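Side-chain contacts in superoxide dismutase [Fe] (Aquifex pyrophilus, PDB 1COJ), which uses one iron ion per subunit to dismutate toxic superoxide radicals into hydrogen peroxide and molecular oxygen: residues A[34-37]-A[38-42]; A[73-76]-A[77-81]; A[100-103]-A[104-108]; A[195-198]-A[199-203]. All coordinates share one frame; numbering follows the deposited sequence.

Contact 1. Residues A[34-37]-A[38-42]; sequences GYVA and KYNEI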
loop_
_atom_site.group_PDB
_atom_site.type_symbol
_atom_site.label_atom_id
_atom_site.label_comp_id
_atom_site.label_asym_id
_atom_site.label_seq_id
_atom_site.Cartn_x
_atom_site.Cartn_y
_atom_site.Cartn_z
ATOM N N GLY A 34 -9.546 17.122 -11.277
ATOM C CA GLY A 34 -8.109 17.020 -11.091
ATOM C C GLY A 34 -7.597 15.667 -11.550
ATOM O O GLY A 34 -6.500 15.566 -12.111
ATOM N N TYR A 35 -8.396 14.626 -11.322
ATOM C CA TYR A 35 -8.035 13.270 -11.733
ATOM C C TYR A 35 -8.057 13.169 -13.252
ATOM O O TYR A 35 -7.232 12.473 -13.844
ATOM C CB TYR A 35 -8.992 12.237 -11.132
ATOM C CG TYR A 35 -8.960 12.191 -9.624
ATOM C CD1 TYR A 35 -7.754 12.057 -8.938
ATOM C CD2 TYR A 35 -10.132 12.308 -8.879
ATOM C CE1 TYR A 35 -7.712 12.046 -7.542
ATOM C CE2 TYR A 35 -10.101 12.298 -7.483
ATOM C CZ TYR A 35 -8.887 12.165 -6.823
ATOM O OH TYR A 35 -8.845 12.127 -5.444
ATOM N N VAL A 36 -9.005 13.860 -13.878
ATOM C CA VAL A 36 -9.116 13.858 -15.335
ATOM C C VAL A 36 -7.872 14.517 -15.939
ATOM O O VAL A 36 -7.239 13.966 -16.848
ATOM C CB VAL A 36 -10.404 14.598 -15.808
ATOM C CG1 VAL A 36 -10.420 14.730 -17.332
ATOM C CG2 VAL A 36 -11.648 13.847 -15.331
ATOM N N ALA A 37 -7.494 15.665 -15.383
ATOM C CA ALA A 37 -6.330 16.402 -15.860
ATOM C C ALA A 37 -5.040 15.593 -15.726
ATOM O O ALA A 37 -4.234 15.535 -16.659
ATOM C CB ALA A 37 -6.207 17.720 -15.112
ATOM N N LYS A 38 -4.838 14.972 -14.571
ATOM C CA LYS A 38 -3.636 14.182 -14.344
ATOM C C LYS A 38 -3.578 12.916 -15.189
ATOM O O LYS A 38 -2.502 12.524 -15.653
ATOM C CB LYS A 38 -3.469 13.873 -12.859
ATOM C CG LYS A 38 -2.851 15.021 -12.090
ATOM C CD LYS A 38 -1.461 15.326 -12.620
ATOM C CE LYS A 38 -0.856 16.510 -11.912
ATOM N NZ LYS A 38 0.562 16.671 -12.308
ATOM N N TYR A 39 -4.731 12.293 -15.409
ATOM C CA TYR A 39 -4.789 11.095 -16.236
ATOM C C TYR A 39 -4.307 11.471 -17.634
ATOM O O TYR A 39 -3.511 10.755 -18.245
ATOM C CB TYR A 39 -6.219 10.546 -16.304
ATOM C CG TYR A 39 -6.400 9.419 -17.297
ATOM C CD1 TYR A 39 -6.124 8.097 -16.947
ATOM C CD2 TYR A 39 -6.832 9.677 -18.599
ATOM C CE1 TYR A 39 -6.272 7.065 -17.867
ATOM C CE2 TYR A 39 -6.982 8.656 -19.524
ATOM C CZ TYR A 39 -6.699 7.353 -19.157
ATOM O OH TYR A 39 -6.830 6.343 -20.086
ATOM N N ASN A 40 -4.755 12.629 -18.112
ATOM C CA ASN A 40 -4.375 13.114 -19.434
ATOM C C ASN A 40 -2.876 13.363 -19.556
ATOM O O ASN A 40 -2.269 13.024 -20.572
ATOM C CB ASN A 40 -5.174 14.368 -19.797
ATOM C CG ASN A 40 -6.622 14.055 -20.153
ATOM O OD1 ASN A 40 -7.006 12.897 -20.303
ATOM N ND2 ASN A 40 -7.435 15.089 -20.274
ATOM N N GLU A 41 -2.277 13.917 -18.506
ATOM C CA GLU A 41 -0.841 14.188 -18.487
ATOM C C GLU A 41 -0.081 12.870 -18.587
ATOM O O GLU A 41 0.886 12.746 -19.343
ATOM C CB GLU A 41 -0.442 14.899 -17.192
ATOM C CG GLU A 41 1.060 15.136 -17.070
ATOM C CD GLU A 41 1.472 15.754 -15.740
ATOM O OE1 GLU A 41 2.655 15.639 -15.366
ATOM O OE2 GLU A 41 0.618 16.365 -15.068
ATOM N N ILE A 42 -0.525 11.891 -17.806
ATOM C CA ILE A 42 0.089 10.571 -17.793
ATOM C C ILE A 42 0.011 9.934 -19.183
ATOM O O ILE A 42 0.996 9.368 -19.659
ATOM C CB ILE A 42 -0.576 9.680 -16.716
ATOM C CG1 ILE A 42 -0.187 10.191 -15.322
ATOM C CG2 ILE A 42 -0.192 8.215 -16.900
ATOM C CD1 ILE A 42 -0.953 9.551 -14.180
#
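Lys38 sets CG anti to its own carbonyl carbon (chi1 -81°), which puts CG beside the carbonyl of Gly34, 3.7 Å from Gly34 O; a bend at chi2 then turns the chain beyond CG toward Glu41. The same oxygen takes the backbone bond from Lys38 N. Two residues on, Asn40 also turns CG anti to the carbonyl carbon (chi1 -74°), and its amide carbon comes to rest against Val36 O, CG to O 3.4 Å; OD1 itself is bound by the backbone N of Leu5. The rest of the lysine chain runs straight to Glu41, where NZ meets OE2 at 2.8 Å on the syn side, 23° out of the carboxylate plane. Glu41, extended beyond CG, holds Lys45 with its other oxygen. NZ donates as well to the backbone O of Tyr61 of a second subunit. Trimmed to an alanine, position 38 would probably leave Glu41 OE2 without its lysine and that Tyr61 carbonyl without this donor. Here, then, is a plain i to i+3 salt bridge of a helix put to further use: the lysine charge, shared between a carboxylate and a carbonyl across the interface, ties the surface of helix 21-47 to the neighbouring subunit.

Contact 2. Residues A[73-76]-A[77-81]; sequences FNYM and GVVLH. With FE (Fe (III) ion), chain B.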
loop_
_atom_site.group_PDB
_atom_site.type_symbol
_atom_site.label_atom_id
_atom_site.label_comp_id
_atom_site.label_asym_id
_atom_site.label_seq_id
_atom_site.Cartn_x
_atom_site.Cartn_y
_atom_site.Cartn_z
ATOM N N PHE A 73 -4.344 5.026 -10.331
ATOM C CA PHE A 73 -4.855 5.922 -9.298
ATOM C C PHE A 73 -5.795 6.961 -9.897
ATOM O O PHE A 73 -6.932 7.128 -9.440
ATOM C CB PHE A 73 -3.705 6.632 -8.574
ATOM C CG PHE A 73 -4.155 7.524 -7.446
ATOM C CD1 PHE A 73 -4.525 6.979 -6.220
ATOM C CD2 PHE A 73 -4.241 8.905 -7.625
ATOM C CE1 PHE A 73 -4.975 7.796 -5.182
ATOM C CE2 PHE A 73 -4.688 9.731 -6.598
ATOM C CZ PHE A 73 -5.060 9.176 -5.374
ATOM N N ASN A 74 -5.328 7.629 -10.943
ATOM C CA ASN A 74 -6.111 8.667 -11.589
ATOM C C ASN A 74 -7.287 8.169 -12.418
ATOM O O ASN A 74 -8.382 8.738 -12.345
ATOM C CB ASN A 74 -5.198 9.602 -12.389
ATOM C CG ASN A 74 -4.279 10.423 -11.486
ATOM O OD1 ASN A 74 -3.097 10.124 -11.340
ATOM N ND2 ASN A 74 -4.834 11.443 -10.864
ATOM N N TYR A 75 -7.097 7.076 -13.151
ATOM C CA TYR A 75 -8.186 6.548 -13.962
ATOM C C TYR A 75 -9.322 6.069 -13.072
ATOM O O TYR A 75 -10.493 6.311 -13.370
ATOM C CB TYR A 75 -7.708 5.421 -14.877
ATOM C CG TYR A 75 -8.757 4.974 -15.872
ATOM C CD1 TYR A 75 -9.332 5.876 -16.770
ATOM C CD2 TYR A 75 -9.188 3.651 -15.904
ATOM C CE1 TYR A 75 -10.316 5.469 -17.675
ATOM C CE2 TYR A 75 -10.170 3.232 -16.802
ATOM C CZ TYR A 75 -10.730 4.144 -17.684
ATOM O OH TYR A 75 -11.708 3.733 -18.562
ATOM N N MET A 76 -8.981 5.383 -11.982
ATOM C CA MET A 76 -10.004 4.911 -11.055
ATOM C C MET A 76 -10.655 6.112 -10.382
ATOM O O MET A 76 -11.853 6.102 -10.102
ATOM C CB MET A 76 -9.419 3.950 -10.020
ATOM C CG MET A 76 -9.175 2.546 -10.557
ATOM S SD MET A 76 -10.698 1.685 -11.005
ATOM C CE MET A 76 -10.847 2.056 -12.765
ATOM N N GLY A 77 -9.857 7.149 -10.141
ATOM C CA GLY A 77 -10.376 8.367 -9.545
ATOM C C GLY A 77 -11.461 8.928 -10.450
ATOM O O GLY A 77 -12.519 9.324 -9.973
ATOM N N VAL A 78 -11.216 8.926 -11.758
ATOM C CA VAL A 78 -12.204 9.414 -12.720
ATOM C C VAL A 78 -13.464 8.529 -12.729
ATOM O O VAL A 78 -14.570 8.992 -12.430
ATOM C CB VAL A 78 -11.614 9.460 -14.167
ATOM C CG1 VAL A 78 -12.693 9.822 -15.186
ATOM C CG2 VAL A 78 -10.463 10.452 -14.247
ATOM N N VAL A 79 -13.274 7.252 -13.050
ATOM C CA VAL A 79 -14.363 6.289 -13.149
ATOM C C VAL A 79 -15.248 6.194 -11.909
ATOM O O VAL A 79 -16.475 6.286 -12.012
ATOM C CB VAL A 79 -13.823 4.881 -13.513
ATOM C CG1 VAL A 79 -14.936 3.850 -13.438
ATOM C CG2 VAL A 79 -13.227 4.894 -14.917
ATOM N N LEU A 80 -14.631 6.015 -10.747
ATOM C CA LEU A 80 -15.374 5.895 -9.496
ATOM C C LEU A 80 -16.194 7.147 -9.199
ATOM O O LEU A 80 -17.334 7.047 -8.748
ATOM C CB LEU A 80 -14.424 5.556 -8.343
ATOM C CG LEU A 80 -14.192 4.071 -8.013
ATOM C CD1 LEU A 80 -14.416 3.158 -9.201
ATOM C CD2 LEU A 80 -12.797 3.891 -7.438
ATOM N N HIS A 81 -15.630 8.320 -9.476
ATOM C CA HIS A 81 -16.361 9.562 -9.244
ATOM C C HIS A 81 -17.545 9.701 -10.194
ATOM O O HIS A 81 -18.620 10.144 -9.786
ATOM C CB HIS A 81 -15.442 10.782 -9.333
ATOM C CG HIS A 81 -14.674 11.039 -8.072
ATOM N ND1 HIS A 81 -13.408 10.556 -7.831
ATOM C CD2 HIS A 81 -15.046 11.674 -6.934
ATOM C CE1 HIS A 81 -13.062 10.890 -6.588
ATOM N NE2 HIS A 81 -14.023 11.570 -6.003
HETATM FE FE FE B . -13.938 11.775 -3.847
HETATM O O HOH W 1 -12.650 10.268 -3.580
#
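The Tyr75 ring carries Val79 CG2 over one face, 4.0 Å from the ring centroid and 17° off the normal, a CH-pi contact displaced toward the hydroxyl end of the ring. The His81 ring is gripped at its edge: ND1 donates to Gly77 O at 2.6 Å, and that oxygen lies only 1° out of the ring plane. At the far end of the imidazole NE2 binds the iron at 2.2 Å. With one nitrogen on the helix backbone and the other on the metal, the ring has its rotation fixed, and Gly77 serves as a second-shell residue that positions a ligand; His27, Asp163, His167 and a water complete the site. The valine methyl reaches the tyrosine because CG2 stands anti to the carbonyl carbon of Val79 while Tyr75 CG stands anti to its backbone N (chi1 -172°). Met76, bent at chi2, curls alongside, CE 4.2 Å from Val79 CB. Were a serine to replace Tyr75, Val79 CG2 would probably lose the ring it lies on, and Asp134 of a third subunit its weak bond from the hydroxyl. This whole stretch of helix 63-86 is buried. Tyr39 and Val36 of helix 21-47 pack on Tyr75 and Val78, Trp128 at the start of strand 128-134 meets the His81 ring edge-to-face, and Phe136 of the third subunit covers Tyr75 and Val79.

Contact 3. Residues A[100-103]-A[104-108]; sequences LKKK and IEEDI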
loop_
_atom_site.group_PDB
_atom_site.type_symbol
_atom_site.label_atom_id
_atom_site.label_comp_id
_atom_site.label_asym_id
_atom_site.label_seq_id
_atom_site.Cartn_x
_atom_site.Cartn_y
_atom_site.Cartn_z
ATOM N N LEU A 100 -33.219 -7.169 -8.957
ATOM C CA LEU A 100 -32.125 -6.763 -8.081
ATOM C C LEU A 100 -32.376 -7.239 -6.652
ATOM O O LEU A 100 -31.485 -7.807 -6.014
ATOM C CB LEU A 100 -31.936 -5.243 -8.112
ATOM C CG LEU A 100 -30.867 -4.680 -7.169
ATOM C CD1 LEU A 100 -29.509 -5.310 -7.463
ATOM C CD2 LEU A 100 -30.799 -3.166 -7.302
ATOM N N LYS A 101 -33.599 -7.047 -6.168
ATOM C CA LYS A 101 -33.953 -7.463 -4.817
ATOM C C LYS A 101 -33.780 -8.962 -4.615
ATOM O O LYS A 101 -33.296 -9.401 -3.572
ATOM C CB LYS A 101 -35.390 -7.072 -4.489
ATOM C CG LYS A 101 -35.624 -5.583 -4.354
ATOM C CD LYS A 101 -37.105 -5.311 -4.144
ATOM C CE LYS A 101 -37.396 -3.828 -4.092
ATOM N NZ LYS A 101 -38.861 -3.563 -4.088
ATOM N N LYS A 102 -34.146 -9.744 -5.623
ATOM C CA LYS A 102 -34.038 -11.194 -5.531
ATOM C C LYS A 102 -32.590 -11.665 -5.459
ATOM O O LYS A 102 -32.259 -12.561 -4.676
ATOM C CB LYS A 102 -34.759 -11.860 -6.706
ATOM C CG LYS A 102 -34.943 -13.369 -6.561
ATOM C CD LYS A 102 -35.708 -13.735 -5.285
ATOM C CE LYS A 102 -37.118 -13.142 -5.270
ATOM N NZ LYS A 102 -37.855 -13.448 -4.005
ATOM N N LYS A 103 -31.731 -11.061 -6.275
ATOM C CA LYS A 103 -30.314 -11.416 -6.300
ATOM C C LYS A 103 -29.669 -11.068 -4.956
ATOM O O LYS A 103 -28.898 -11.854 -4.402
ATOM C CB LYS A 103 -29.605 -10.667 -7.428
ATOM C CG LYS A 103 -28.196 -11.164 -7.728
ATOM C CD LYS A 103 -28.187 -12.038 -8.972
ATOM C CE LYS A 103 -26.790 -12.547 -9.311
ATOM N NZ LYS A 103 -26.345 -13.638 -8.411
ATOM N N ILE A 104 -29.995 -9.885 -4.437
ATOM C CA ILE A 104 -29.470 -9.429 -3.150
ATOM C C ILE A 104 -29.918 -10.397 -2.063
ATOM O O ILE A 104 -29.161 -10.727 -1.145
ATOM C CB ILE A 104 -29.989 -8.006 -2.802
ATOM C CG1 ILE A 104 -29.291 -6.963 -3.676
ATOM C CG2 ILE A 104 -29.791 -7.702 -1.321
ATOM C CD1 ILE A 104 -29.782 -5.551 -3.458
ATOM N N GLU A 105 -31.154 -10.862 -2.186
ATOM C CA GLU A 105 -31.721 -11.779 -1.222
ATOM C C GLU A 105 -30.952 -13.093 -1.178
ATOM O O GLU A 105 -30.564 -13.551 -0.108
ATOM C CB GLU A 105 -33.183 -12.029 -1.557
ATOM C CG GLU A 105 -33.984 -12.605 -0.413
ATOM C CD GLU A 105 -35.444 -12.798 -0.769
ATOM O OE1 GLU A 105 -36.060 -13.728 -0.211
ATOM O OE2 GLU A 105 -35.977 -12.024 -1.600
ATOM N N GLU A 106 -30.684 -13.673 -2.340
ATOM C CA GLU A 106 -29.965 -14.938 -2.375
ATOM C C GLU A 106 -28.458 -14.840 -2.142
ATOM O O GLU A 106 -27.865 -15.751 -1.568
ATOM C CB GLU A 106 -30.284 -15.717 -3.657
ATOM C CG GLU A 106 -30.044 -14.973 -4.955
ATOM C CD GLU A 106 -30.534 -15.756 -6.161
ATOM O OE1 GLU A 106 -31.514 -15.312 -6.799
ATOM O OE2 GLU A 106 -29.946 -16.819 -6.464
ATOM N N ASP A 107 -27.843 -13.733 -2.548
ATOM C CA ASP A 107 -26.404 -13.554 -2.366
ATOM C C ASP A 107 -26.012 -12.946 -1.036
ATOM O O ASP A 107 -25.043 -13.377 -0.422
ATOM C CB ASP A 107 -25.815 -12.690 -3.482
ATOM C CG ASP A 107 -25.802 -13.389 -4.823
ATOM O OD1 ASP A 107 -25.605 -12.692 -5.833
ATOM O OD2 ASP A 107 -25.984 -14.626 -4.876
ATOM N N ILE A 108 -26.750 -11.929 -0.604
ATOM C CA ILE A 108 -26.450 -11.231 0.639
ATOM C C ILE A 108 -27.341 -11.635 1.819
ATOM O O ILE A 108 -26.896 -11.612 2.966
ATOM C CB ILE A 108 -26.547 -9.688 0.451
ATOM C CG1 ILE A 108 -25.798 -9.241 -0.816
ATOM C CG2 ILE A 108 -25.980 -8.968 1.675
ATOM C CD1 ILE A 108 -24.296 -9.380 -0.746
#
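Lys103 and Asp107 approach each other aslant, one helical turn apart, and join in a salt bridge, NZ to OD1 2.8 Å. The oxygen is met on its syn side, 17° out of the carboxylate plane, and the lysine gets there by bending at chi2 (102°) and again at chi4, so that its chain curls round OD1, with CG 3.6 Å from that atom. Both ends have a further partner: NZ donates to Gly138 O, and OD1 accepts from Leu140 N. Lys102 and Glu105 instead run side by side and point the same way, but NZ stays 3.4 Å from OE2, a weak pairing on the exposed face. Glu106 crosses Lys102 at about a right angle, its OE1 3.9 Å from Lys102 CG, a contact with the aliphatic part of the lysine. On the buried side Leu100 slants across Ile104, CG to CD1 4.0 Å; beyond them lie Phe197 of helix 190-207, Cys114 of helix 111-124 and Leu140 of strand 139-145. Apolar residues inward and the weak Lys102-Glu105 pair outward make this an amphipathic helix of the C-terminal domain of iron/manganese superoxide dismutases, with Lys103-Asp107 at the border, joining it to the start of strand 139-145.

Contact 4. Residues A[195-198]-A[199-203]; sequences ERFE and KAMKA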
loop_
_atom_site.group_PDB
_atom_site.type_symbol
_atom_site.label_atom_id
_atom_site.label_comp_id
_atom_site.label_asym_id
_atom_site.label_seq_id
_atom_site.Cartn_x
_atom_site.Cartn_y
_atom_site.Cartn_z
ATOM N N GLU A 195 -30.467 -0.076 -14.052
ATOM C CA GLU A 195 -29.948 -0.224 -15.404
ATOM C C GLU A 195 -28.573 -0.873 -15.365
ATOM O O GLU A 195 -28.270 -1.748 -16.176
ATOM C CB GLU A 195 -29.860 1.122 -16.118
ATOM C CG GLU A 195 -29.157 1.018 -17.462
ATOM C CD GLU A 195 -29.278 2.266 -18.304
ATOM O OE1 GLU A 195 -29.594 2.127 -19.505
ATOM O OE2 GLU A 195 -29.054 3.378 -17.778
ATOM N N ARG A 196 -27.744 -0.433 -14.423
ATOM C CA ARG A 196 -26.407 -0.991 -14.265
ATOM C C ARG A 196 -26.522 -2.491 -14.011
ATOM O O ARG A 196 -25.788 -3.287 -14.597
ATOM C CB ARG A 196 -25.678 -0.328 -13.096
ATOM C CG ARG A 196 -25.313 1.127 -13.320
ATOM C CD ARG A 196 -24.558 1.683 -12.125
ATOM N NE ARG A 196 -24.247 3.104 -12.279
ATOM C CZ ARG A 196 -23.834 3.893 -11.291
ATOM N NH1 ARG A 196 -23.672 3.410 -10.070
ATOM N NH2 ARG A 196 -23.627 5.182 -11.516
ATOM N N PHE A 197 -27.476 -2.871 -13.166
ATOM C CA PHE A 197 -27.695 -4.275 -12.829
ATOM C C PHE A 197 -28.099 -5.102 -14.043
ATOM O O PHE A 197 -27.590 -6.209 -14.245
ATOM C CB PHE A 197 -28.752 -4.412 -11.728
ATOM C CG PHE A 197 -28.999 -5.837 -11.294
ATOM C CD1 PHE A 197 -28.013 -6.557 -10.626
ATOM C CD2 PHE A 197 -30.217 -6.459 -11.558
ATOM C CE1 PHE A 197 -28.234 -7.878 -10.223
ATOM C CE2 PHE A 197 -30.450 -7.778 -11.159
ATOM C CZ PHE A 197 -29.457 -8.488 -10.492
ATOM N N GLU A 198 -29.023 -4.572 -14.843
ATOM C CA GLU A 198 -29.487 -5.263 -16.040
ATOM C C GLU A 198 -28.312 -5.565 -16.966
ATOM O O GLU A 198 -28.151 -6.696 -17.441
ATOM C CB GLU A 198 -30.524 -4.409 -16.775
ATOM C CG GLU A 198 -31.208 -5.102 -17.948
ATOM C CD GLU A 198 -32.096 -6.281 -17.531
ATOM O OE1 GLU A 198 -32.480 -6.360 -16.340
ATOM O OE2 GLU A 198 -32.427 -7.126 -18.399
ATOM N N LYS A 199 -27.482 -4.550 -17.189
ATOM C CA LYS A 199 -26.314 -4.678 -18.051
ATOM C C LYS A 199 -25.306 -5.652 -17.455
ATOM O O LYS A 199 -24.742 -6.484 -18.167
ATOM C CB LYS A 199 -25.662 -3.312 -18.265
ATOM C CG LYS A 199 -26.549 -2.319 -18.991
ATOM C CD LYS A 199 -25.810 -1.032 -19.287
ATOM C CE LYS A 199 -26.643 -0.133 -20.181
ATOM N NZ LYS A 199 -25.914 1.093 -20.604
ATOM N N ALA A 200 -25.103 -5.561 -16.143
ATOM C CA ALA A 200 -24.169 -6.436 -15.442
ATOM C C ALA A 200 -24.568 -7.906 -15.599
ATOM O O ALA A 200 -23.730 -8.755 -15.904
ATOM C CB ALA A 200 -24.089 -6.050 -13.966
ATOM N N MET A 201 -25.856 -8.188 -15.424
ATOM C CA MET A 201 -26.366 -9.548 -15.551
ATOM C C MET A 201 -26.270 -10.076 -16.983
ATOM O O MET A 201 -25.936 -11.244 -17.197
ATOM C CB MET A 201 -27.802 -9.650 -15.040
ATOM C CG MET A 201 -27.926 -9.516 -13.527
ATOM S SD MET A 201 -26.855 -10.659 -12.602
ATOM C CE MET A 201 -27.595 -12.215 -12.987
ATOM N N LYS A 202 -26.567 -9.206 -17.947
ATOM C CA LYS A 202 -26.466 -9.600 -19.353
ATOM C C LYS A 202 -25.015 -9.919 -19.673
ATOM O O LYS A 202 -24.725 -10.927 -20.320
ATOM C CB LYS A 202 -26.951 -8.486 -20.274
ATOM C CG LYS A 202 -28.382 -8.681 -20.746
ATOM C CD LYS A 202 -29.031 -7.409 -21.222
ATOM C CE LYS A 202 -30.485 -7.645 -21.581
ATOM N NZ LYS A 202 -31.346 -6.554 -21.091
ATOM N N ALA A 203 -24.101 -9.104 -19.148
ATOM C CA ALA A 203 -22.668 -9.314 -19.346
ATOM C C ALA A 203 -22.220 -10.625 -18.705
ATOM O O ALA A 203 -21.430 -11.370 -19.293
ATOM C CB ALA A 203 -21.875 -8.153 -18.772
#
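Phe197 and Met201 form the close-packed side of this helical turn, lying next to each other and pointing the same way. Met201 CG sits over one ring face in a CH-pi contact, 3.8 Å from the centroid and 20° off the normal, nearest to CZ at 3.6 Å. The bend at chi2 carries the methionine sulfur to an oblique position, SD 4.6 Å from the ring centroid. There the sulfur makes a Met-aromatic contact of the i to i+4 kind. The pair belongs to the inner face of helix 190-207 in the C-terminal domain, where Leu100 and Lys103 of helix 98-107 close round the phenyl ring and Ala200, the residue before Met201, packs on Leu159 and Leu133 of the sheet. Round the helix from the ring the pairing turns polar. Glu198, bent at chi2 (66°), sends OE2 across to Lys202 NZ at 3.0 Å and offers its anti lone pair, both residues being exposed. Glu195 and Lys199 are looser: they run alongside each other, yet OE1 and NZ stand 4.0 Å apart, a long salt bridge in which the carbon chains touch more than the charges do. The stronger partner of Glu195 OE1 is Lys212 of a third subunit, while Lys199 NZ makes a weak bond to Lys208 O of that same subunit.

In the fold
From the N terminus the four contacts follow in series, each within a single helix, so none closes a long loop, nests or crosses another. Contacts 1 and 2 lie on successive helices of the alpha-hairpin domain and touch: Tyr35 CE2 approaches His81 CE1 to 3.4 Å beside the iron, and both contacts reach the second subunit. Contact 3 follows about 28 Å away, centre to centre, in the C-terminal domain. Helix 190-207 then returns to it late in the chain, contact 4 setting Phe197 CZ 3.8 Å from Lys103 CB. Contacts 2 and 4 stay about 7 Å apart at their nearest atoms, yet both meet the third subunit.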